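Local coordinates for type II antifreeze protein (Brachyopsis rostratus, PDB 2ZIB) that binds to ice crystals and inhibits their growth, keeping fish blood from freezing at subzero sea-water temperatures, at residues Cys72-Trp78 and Asp98-Cys104; Lys41-Ala46 and Ser126-Lys130; Ile60-Trp66 and Ala122-Ile127. One frame throughout, in Å; residues are numbered along the deposited sequence.

Interaction 1 of 3, residues Cys72-Trp78 and Asp98-Cys104; sequences CKVAGAW and DILSDCC
Cys72 and Cys103 bring their CA atoms to 5.2 Å and Gly76 and Asp98 theirs to 4.6 Å, yet no hydrogen bond joins the two backbones along this line. The contact belongs to the loop region of a C-type lectin domain: segment 72-78 connects strand 69-70 to strand 79-80, while segment 98-104 is a loop that leads into strand 104-107. A type II beta turn from Val74 to Ala77, with Gly76 as its third residue at positive phi, reverses the first loop, and Ala75 within it points its CB toward 98-104.

One end is covalent. The Cys72 SG to Cys103 SG bond of 2.0 Å has a chi3 of 101°, a right-handed disulfide. Cys103 and Cys104 both face Leu118 in a classic beta bulge; the CB of Cys103 points toward Cys72, whereas that of Cys104 points away, and Cys104 is bonded to Cys120. Between the disulfide and the polar end, Leu100 lies alongside the turn, its CG 3.8 Å from Ala75 CB and its CD2 against the Ala75 backbone.

The other end is polar. Trp78 NE1 donates to Asp98 OD1 at 3.0 Å (153° at the hydrogen), close to the indole plane and on the syn side of the carboxylate, whose plane is turned 35° from the ring. Water 1 donates to Asp98 OD2 at 2.6 Å and also to Gly76 O, so both carboxylate oxygens are engaged. Asp98 N is bound by Asp117 OD2, a second-shell bond that helps to position Asp98. At the far end of the indole, Trp78 CZ3 stands 3.5 Å from Cys103 O, obliquely to the ring.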
loop_
_atom_site.group_PDB
_atom_site.type_symbol
_atom_site.label_atom_id
_atom_site.label_comp_id
_atom_site.label_asym_id
_atom_site.label_seq_id
_atom_site.Cartn_x
_atom_site.Cartn_y
_atom_site.Cartn_z
ATOM N N CYS A 72 3.229 12.140 7.833
ATOM C CA CYS A 72 3.690 13.428 7.366
ATOM C C CYS A 72 3.196 14.594 8.189
ATOM O O CYS A 72 3.546 15.735 7.897
ATOM C CB CYS A 72 3.287 13.634 5.885
ATOM S SG CYS A 72 4.009 12.391 4.782
ATOM N N LYS A 73 2.386 14.327 9.201
ATOM C CA LYS A 73 1.866 15.377 10.085
ATOM C C LYS A 73 2.616 15.424 11.405
ATOM O O LYS A 73 3.136 16.473 11.837
ATOM C CB LYS A 73 0.354 15.196 10.295
ATOM C CG LYS A 73 -0.503 15.404 9.069
ATOM C CD LYS A 73 -1.975 15.175 9.395
ATOM C CE LYS A 73 -2.816 15.030 8.110
ATOM N NZ LYS A 73 -4.269 15.296 8.411
ATOM N N VAL A 74 2.634 14.293 12.096
ATOM C CA VAL A 74 3.362 14.116 13.369
ATOM C C VAL A 74 4.412 13.042 13.080
ATOM O O VAL A 74 4.079 11.952 12.624
ATOM C CB VAL A 74 2.383 13.662 14.476
ATOM C CG1 VAL A 74 3.187 13.232 15.711
ATOM C CG2 VAL A 74 1.395 14.809 14.848
ATOM N N ALA A 75 5.683 13.378 13.348
ATOM C CA ALA A 75 6.772 12.471 12.983
ATOM C C ALA A 75 6.548 11.103 13.612
ATOM O O ALA A 75 6.236 11.006 14.823
ATOM C CB ALA A 75 8.116 13.038 13.412
ATOM N N GLY A 76 6.658 10.055 12.808
ATOM C CA GLY A 76 6.525 8.690 13.304
ATOM C C GLY A 76 5.118 8.211 13.593
ATOM O O GLY A 76 4.968 7.048 13.984
ATOM N N ALA A 77 4.091 9.049 13.375
ATOM C CA ALA A 77 2.718 8.616 13.664
ATOM C C ALA A 77 2.115 8.163 12.332
ATOM O O ALA A 77 1.679 8.968 11.521
ATOM C CB ALA A 77 1.959 9.749 14.290
ATOM N N TRP A 78 2.175 6.860 12.089
ATOM C CA TRP A 78 1.750 6.263 10.817
ATOM C C TRP A 78 0.222 6.138 10.779
ATOM O O TRP A 78 -0.406 5.745 11.759
ATOM C CB TRP A 78 2.469 4.905 10.599
ATOM C CG TRP A 78 3.910 5.116 10.377
ATOM C CD1 TRP A 78 4.900 5.141 11.345
ATOM C CD2 TRP A 78 4.524 5.529 9.153
ATOM N NE1 TRP A 78 6.072 5.580 10.778
ATOM C CE2 TRP A 78 5.866 5.816 9.434
ATOM C CE3 TRP A 78 4.038 5.749 7.838
ATOM C CZ2 TRP A 78 6.750 6.300 8.464
ATOM C CZ3 TRP A 78 4.913 6.206 6.891
ATOM C CH2 TRP A 78 6.245 6.484 7.191
ATOM N N ASP A 98 11.446 7.650 10.532
ATOM C CA ASP A 98 10.550 8.642 11.149
ATOM C C ASP A 98 11.111 10.074 11.040
ATOM O O ASP A 98 10.935 10.904 11.947
ATOM C CB ASP A 98 10.224 8.258 12.599
ATOM C CG ASP A 98 9.318 7.076 12.684
ATOM O OD1 ASP A 98 8.657 6.708 11.657
ATOM O OD2 ASP A 98 9.161 6.502 13.783
ATOM N N ILE A 99 11.768 10.377 9.930
ATOM C CA ILE A 99 12.171 11.751 9.610
ATOM C C ILE A 99 11.071 12.347 8.742
ATOM O O ILE A 99 10.681 11.729 7.734
ATOM C CB ILE A 99 13.577 11.754 8.900
ATOM C CG1 ILE A 99 14.666 11.079 9.758
ATOM C CG2 ILE A 99 13.988 13.171 8.587
ATOM C CD1 ILE A 99 15.931 10.649 8.948
ATOM N N LEU A 100 10.575 13.542 9.080
ATOM C CA LEU A 100 9.416 14.067 8.375
ATOM C C LEU A 100 9.653 14.320 6.868
ATOM O O LEU A 100 8.725 14.233 6.074
ATOM C CB LEU A 100 8.929 15.391 9.019
ATOM C CG LEU A 100 8.086 15.181 10.284
ATOM C CD1 LEU A 100 7.974 16.487 11.041
ATOM C CD2 LEU A 100 6.682 14.738 9.933
ATOM N N SER A 101 10.889 14.609 6.477
ATOM C CA SER A 101 11.217 14.760 5.060
ATOM C C SER A 101 10.950 13.511 4.204
ATOM O O SER A 101 10.867 13.613 2.976
ATOM C CB SER A 101 12.702 15.150 4.904
ATOM O OG SER A 101 13.537 14.109 5.344
ATOM N N ASP A 102 10.899 12.335 4.843
ATOM C CA ASP A 102 10.833 11.068 4.133
ATOM C C ASP A 102 9.679 10.265 4.761
ATOM O O ASP A 102 9.925 9.327 5.539
ATOM C CB ASP A 102 12.146 10.273 4.353
ATOM C CG ASP A 102 13.348 10.827 3.629
ATOM O OD1 ASP A 102 13.581 12.057 3.615
ATOM O OD2 ASP A 102 14.104 10.048 2.997
ATOM N N CYS A 103 8.442 10.657 4.449
ATOM C CA CYS A 103 7.311 10.252 5.305
ATOM C C CYS A 103 6.252 9.418 4.621
ATOM O O CYS A 103 5.191 9.219 5.174
ATOM C CB CYS A 103 6.710 11.488 6.008
ATOM S SG CYS A 103 6.013 12.730 4.876
ATOM N N CYS A 104 6.612 8.841 3.466
ATOM C CA CYS A 104 5.672 7.956 2.769
ATOM C C CYS A 104 6.157 6.489 2.772
ATOM O O CYS A 104 7.359 6.205 2.575
ATOM C CB CYS A 104 5.487 8.438 1.334
ATOM S SG CYS A 104 4.359 9.827 1.212
HETATM O O HOH W 1 6.974 5.081 13.975
#

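Interaction 2 of 3, residues Lys41-Ala46 and Ser126-Lys130; sequences KGGHLA and SICAK. With SO4 (sulfate ion), chain B.
Lys130 reaches across to Lys41 with its whole chain: CG sits between the backbone N and the carbonyl carbon (chi1 59°), the rest is extended, and NZ donates to Lys41 O at 2.8 Å, nearly in line with the carbonyl (168°). The same side chain makes a cation-pi contact with Trp14. Lys41 follows helix 31-40, and Gly42, at positive phi, closes that helix in a Schellman motif.

His44 and Ala129 form an antiparallel hydrogen-bonded pair with side chains on one face (His44 N to Ala129 O 3.1 Å, Ala129 N to His44 O 2.8 Å), and Ala46 N extends the ladder to Ile127 O at 2.8 Å. Ala129 CB also touches Ala46 CB at 4.1 Å. Leu45 and Cys128 diverge, but Leu45 CD2 turns back to Ser126 CB, 3.7 Å away.

The imidazole of His44 is gripped at both nitrogens. NE2 meets O2 of a sulfate, probably from the crystallisation liquor, in the ring plane at 2.7 Å (168° at the hydrogen), while ND1 bonds Glu35 OE2; two anionic partners are consistent with a protonated ring. Cys128 is joined to Cys38 by a disulfide, which clamps the helix to strand 124-131, as is characteristic of the C-type lectin fold.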
loop_
_atom_site.group_PDB
_atom_site.type_symbol
_atom_site.label_atom_id
_atom_site.label_comp_id
_atom_site.label_asym_id
_atom_site.label_seq_id
_atom_site.Cartn_x
_atom_site.Cartn_y
_atom_site.Cartn_z
ATOM N N LYS A 41 -10.050 5.563 -8.813
ATOM C CA LYS A 41 -10.442 4.191 -9.150
ATOM C C LYS A 41 -11.308 3.558 -8.077
ATOM O O LYS A 41 -11.611 2.373 -8.192
ATOM C CB LYS A 41 -9.194 3.325 -9.400
ATOM C CG LYS A 41 -8.380 3.756 -10.617
ATOM C CD LYS A 41 -7.090 2.894 -10.707
ATOM C CE LYS A 41 -6.163 3.366 -11.774
ATOM N NZ LYS A 41 -6.753 3.518 -13.097
ATOM N N GLY A 42 -11.769 4.322 -7.084
ATOM C CA GLY A 42 -12.761 3.857 -6.110
ATOM C C GLY A 42 -12.153 3.276 -4.861
ATOM O O GLY A 42 -12.859 2.648 -4.087
ATOM N N GLY A 43 -10.846 3.441 -4.646
ATOM C CA GLY A 43 -10.173 2.824 -3.493
ATOM C C GLY A 43 -9.117 3.735 -2.905
ATOM O O GLY A 43 -9.279 4.953 -2.824
ATOM N N HIS A 44 -8.053 3.095 -2.437
ATOM C CA HIS A 44 -6.927 3.790 -1.754
ATOM C C HIS A 44 -5.690 2.998 -2.085
ATOM O O HIS A 44 -5.782 1.806 -2.414
ATOM C CB HIS A 44 -7.125 3.812 -0.223
ATOM C CG HIS A 44 -8.191 4.757 0.231
ATOM N ND1 HIS A 44 -8.008 6.119 0.224
ATOM C CD2 HIS A 44 -9.461 4.539 0.632
ATOM C CE1 HIS A 44 -9.123 6.706 0.658
ATOM N NE2 HIS A 44 -10.021 5.765 0.910
ATOM N N LEU A 45 -4.513 3.606 -1.890
ATOM C CA LEU A 45 -3.325 2.757 -1.803
ATOM C C LEU A 45 -3.588 1.649 -0.770
ATOM O O LEU A 45 -4.233 1.906 0.250
ATOM C CB LEU A 45 -2.140 3.619 -1.365
ATOM C CG LEU A 45 -1.534 4.478 -2.477
ATOM C CD1 LEU A 45 -0.527 5.469 -1.890
ATOM C CD2 LEU A 45 -0.876 3.631 -3.561
ATOM N N ALA A 46 -3.050 0.463 -1.004
ATOM C CA ALA A 46 -3.398 -0.656 -0.134
ATOM C C ALA A 46 -2.890 -0.449 1.281
ATOM O O ALA A 46 -1.729 -0.083 1.513
ATOM C CB ALA A 46 -2.791 -1.932 -0.693
ATOM N N SER A 126 2.641 1.183 -7.778
ATOM C CA SER A 126 1.836 1.213 -6.565
ATOM C C SER A 126 0.805 0.122 -6.610
ATOM O O SER A 126 0.563 -0.514 -7.649
ATOM C CB SER A 126 1.207 2.600 -6.413
ATOM O OG SER A 126 0.416 2.949 -7.573
ATOM N N ILE A 127 0.120 -0.044 -5.499
ATOM C CA ILE A 127 -0.965 -1.028 -5.388
ATOM C C ILE A 127 -2.136 -0.402 -4.671
ATOM O O ILE A 127 -1.981 0.217 -3.590
ATOM C CB ILE A 127 -0.511 -2.352 -4.756
ATOM C CG1 ILE A 127 -1.614 -3.405 -4.778
ATOM C CG2 ILE A 127 0.098 -2.137 -3.458
ATOM C CD1 ILE A 127 -1.220 -4.699 -5.544
ATOM N N CYS A 128 -3.317 -0.515 -5.310
ATOM C CA CYS A 128 -4.559 -0.022 -4.703
ATOM C C CYS A 128 -5.366 -1.172 -4.145
ATOM O O CYS A 128 -5.210 -2.320 -4.578
ATOM C CB CYS A 128 -5.457 0.660 -5.758
ATOM S SG CYS A 128 -4.659 1.966 -6.753
ATOM N N ALA A 129 -6.277 -0.852 -3.219
ATOM C CA ALA A 129 -7.236 -1.831 -2.723
ATOM C C ALA A 129 -8.594 -1.178 -2.528
ATOM O O ALA A 129 -8.693 0.043 -2.326
ATOM C CB ALA A 129 -6.749 -2.432 -1.409
ATOM N N LYS A 130 -9.631 -2.024 -2.554
ATOM C CA LYS A 130 -10.991 -1.591 -2.195
ATOM C C LYS A 130 -11.789 -2.860 -1.876
ATOM O O LYS A 130 -11.342 -3.988 -2.151
ATOM C CB LYS A 130 -11.689 -0.800 -3.311
ATOM C CG LYS A 130 -11.853 -1.543 -4.664
ATOM C CD LYS A 130 -12.312 -0.562 -5.741
ATOM C CE LYS A 130 -12.430 -1.218 -7.090
ATOM N NZ LYS A 130 -12.804 -0.193 -8.136
HETATM S S SO4 B . -13.330 4.772 1.187
HETATM O O1 SO4 B . -12.910 4.455 -0.243
HETATM O O2 SO4 B . -12.537 5.839 1.754
HETATM O O3 SO4 B . -14.737 5.203 1.173
HETATM O O4 SO4 B . -13.036 3.620 2.050
#

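Interaction 3 of 3, residues Ile60-Trp66 and Ala122-Ile127; sequences IVAGIVW and ASHASI
Trp66 pairs in parallel with Ser126: its N donates to Ala125 O at 2.9 Å, and its O receives a weak bond from Ile127 N at 3.4 Å. Strands 65-67 and 124-131 are thus neighbours in the mixed sheet of the domain.

From CB outward, the Trp66 side chain runs along 122-127 against the strand direction. Trp66 CB touches Ser126 CB at 4.0 Å. CG stands beside the backbone N (chi1 -70°), which carries the indole back over His124 and on to Ala122. Trp66 CD1 passes near His124 O and lies 3.8 Å from His124 CB, which sits over the face of the five-membered ring in a CH-pi contact. Trp66 NE1 donates to Ala122 O at 3.1 Å in a bent hydrogen bond (136° at the hydrogen). Ala122 O lies in the indole plane, although NE1 itself comes in well above the carbonyl plane. CE2 faces His124 CD2, and CZ2 lies by both O and CB of Ala122.

His124 presents its edge to the face of Trp66, a T-shaped pair, while Ile64 CG2 lies over a face of the imidazole in a CH-pi contact. The side chains of Ile127 and Ile60 cross at about a right angle, Ile127 CD1 3.7 Å from Ile60 CG2.

The indole N-H is therefore shared between two carbonyls, Ala122 O and Met29 O; with the His124 edge and CB over one face, these restrain the ring's rotation.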
loop_
_atom_site.group_PDB
_atom_site.type_symbol
_atom_site.label_atom_id
_atom_site.label_comp_id
_atom_site.label_asym_id
_atom_site.label_seq_id
_atom_site.Cartn_x
_atom_site.Cartn_y
_atom_site.Cartn_z
ATOM N N ILE A 60 1.925 -10.210 -6.070
ATOM C CA ILE A 60 1.357 -9.516 -7.222
ATOM C C ILE A 60 2.362 -8.614 -7.908
ATOM O O ILE A 60 2.390 -8.535 -9.138
ATOM C CB ILE A 60 0.090 -8.700 -6.780
ATOM C CG1 ILE A 60 -1.099 -9.635 -6.562
ATOM C CG2 ILE A 60 -0.212 -7.527 -7.790
ATOM C CD1 ILE A 60 -1.123 -10.813 -7.496
ATOM N N VAL A 61 3.181 -7.953 -7.091
ATOM C CA VAL A 61 3.890 -6.738 -7.527
ATOM C C VAL A 61 5.250 -7.083 -8.133
ATOM O O VAL A 61 5.794 -8.155 -7.866
ATOM C CB VAL A 61 4.043 -5.715 -6.383
ATOM C CG1 VAL A 61 2.679 -5.266 -5.865
ATOM C CG2 VAL A 61 4.877 -6.253 -5.226
ATOM N N ALA A 62 5.838 -6.160 -8.891
ATOM C CA ALA A 62 7.061 -6.499 -9.627
ATOM C C ALA A 62 8.313 -5.811 -9.156
ATOM O O ALA A 62 9.353 -5.946 -9.802
ATOM C CB ALA A 62 6.866 -6.254 -11.118
ATOM N N GLY A 63 8.247 -5.067 -8.077
ATOM C CA GLY A 63 9.402 -4.298 -7.522
ATOM C C GLY A 63 8.939 -3.416 -6.352
ATOM O O GLY A 63 7.924 -3.728 -5.689
ATOM N N ILE A 64 9.652 -2.322 -6.098
ATOM C CA ILE A 64 9.186 -1.334 -5.085
ATOM C C ILE A 64 7.784 -0.867 -5.447
ATOM O O ILE A 64 7.484 -0.553 -6.611
ATOM C CB ILE A 64 10.108 -0.100 -5.098
ATOM C CG1 ILE A 64 11.499 -0.472 -4.577
ATOM C CG2 ILE A 64 9.491 1.011 -4.239
ATOM C CD1 ILE A 64 12.528 0.611 -4.817
ATOM N N VAL A 65 6.909 -0.783 -4.441
ATOM C CA VAL A 65 5.570 -0.204 -4.669
ATOM C C VAL A 65 5.196 0.684 -3.506
ATOM O O VAL A 65 5.413 0.350 -2.329
ATOM C CB VAL A 65 4.430 -1.273 -4.855
ATOM C CG1 VAL A 65 4.533 -1.936 -6.209
ATOM C CG2 VAL A 65 4.343 -2.284 -3.693
ATOM N N TRP A 66 4.606 1.825 -3.832
ATOM C CA TRP A 66 3.917 2.610 -2.809
ATOM C C TRP A 66 2.715 1.866 -2.233
ATOM O O TRP A 66 1.968 1.252 -2.982
ATOM C CB TRP A 66 3.454 3.939 -3.395
ATOM C CG TRP A 66 4.505 4.921 -3.732
ATOM C CD1 TRP A 66 4.641 5.607 -4.930
ATOM C CD2 TRP A 66 5.518 5.462 -2.850
ATOM N NE1 TRP A 66 5.652 6.531 -4.834
ATOM C CE2 TRP A 66 6.170 6.516 -3.557
ATOM C CE3 TRP A 66 5.858 5.249 -1.492
ATOM C CZ2 TRP A 66 7.200 7.279 -2.974
ATOM C CZ3 TRP A 66 6.894 5.997 -0.931
ATOM C CH2 TRP A 66 7.546 7.014 -1.672
ATOM N N ALA A 122 9.277 10.419 -4.530
ATOM C CA ALA A 122 9.901 9.356 -5.320
ATOM C C ALA A 122 8.865 8.716 -6.259
ATOM O O ALA A 122 7.679 8.569 -5.908
ATOM C CB ALA A 122 10.536 8.276 -4.404
ATOM N N SER A 123 9.323 8.291 -7.431
ATOM C CA SER A 123 8.454 7.793 -8.463
ATOM C C SER A 123 8.464 6.285 -8.494
ATOM O O SER A 123 9.469 5.685 -8.856
ATOM C CB SER A 123 8.968 8.335 -9.791
ATOM O OG SER A 123 8.010 7.993 -10.775
ATOM N N HIS A 124 7.364 5.652 -8.104
ATOM C CA HIS A 124 7.273 4.202 -8.003
ATOM C C HIS A 124 5.926 3.709 -8.460
ATOM O O HIS A 124 4.917 4.447 -8.412
ATOM C CB HIS A 124 7.513 3.736 -6.547
ATOM C CG HIS A 124 8.880 4.050 -6.033
ATOM N ND1 HIS A 124 10.028 3.472 -6.552
ATOM C CD2 HIS A 124 9.295 4.861 -5.021
ATOM C CE1 HIS A 124 11.068 3.918 -5.866
ATOM N NE2 HIS A 124 10.650 4.738 -4.924
ATOM N N ALA A 125 5.892 2.455 -8.905
ATOM C CA ALA A 125 4.636 1.732 -9.087
ATOM C C ALA A 125 3.891 1.670 -7.742
ATOM O O ALA A 125 4.447 2.040 -6.689
ATOM C CB ALA A 125 4.944 0.320 -9.644
ATOM N N SER A 126 2.641 1.183 -7.778
ATOM C CA SER A 126 1.836 1.213 -6.565
ATOM C C SER A 126 0.805 0.122 -6.610
ATOM O O SER A 126 0.563 -0.514 -7.649
ATOM C CB SER A 126 1.207 2.600 -6.413
ATOM O OG SER A 126 0.416 2.949 -7.573
ATOM N N ILE A 127 0.120 -0.044 -5.499
ATOM C CA ILE A 127 -0.965 -1.028 -5.388
ATOM C C ILE A 127 -2.136 -0.402 -4.671
ATOM O O ILE A 127 -1.981 0.217 -3.590
ATOM C CB ILE A 127 -0.511 -2.352 -4.756
ATOM C CG1 ILE A 127 -1.614 -3.405 -4.778
ATOM C CG2 ILE A 127 0.098 -2.137 -3.458
ATOM C CD1 ILE A 127 -1.220 -4.699 -5.544
HETATM O O HOH W 2 8.424 1.113 -8.502
#

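From the N terminus, the first segment reached is 41-46, just past helix 31-40; it pairs with 126-130 and closes the long loop of interaction 2. Segment 60-66 comes next and meets 122-127 as interaction 3. These two contacts finish on one strand, 124-131, sharing Ser126 and Ile127, with strands 44-45 and 65-67 as its partners; their centres are about 12 Å apart. Interaction 1, linking 72-78 with 98-104, closes a shorter loop nested inside both. Its centre lies about 20 Å from that of interaction 3, yet segment 98-104 runs into strand 104-107, the antiparallel neighbour of 65-67, and at that junction Cys104 O touches Trp66 CZ3 at 3.5 Å.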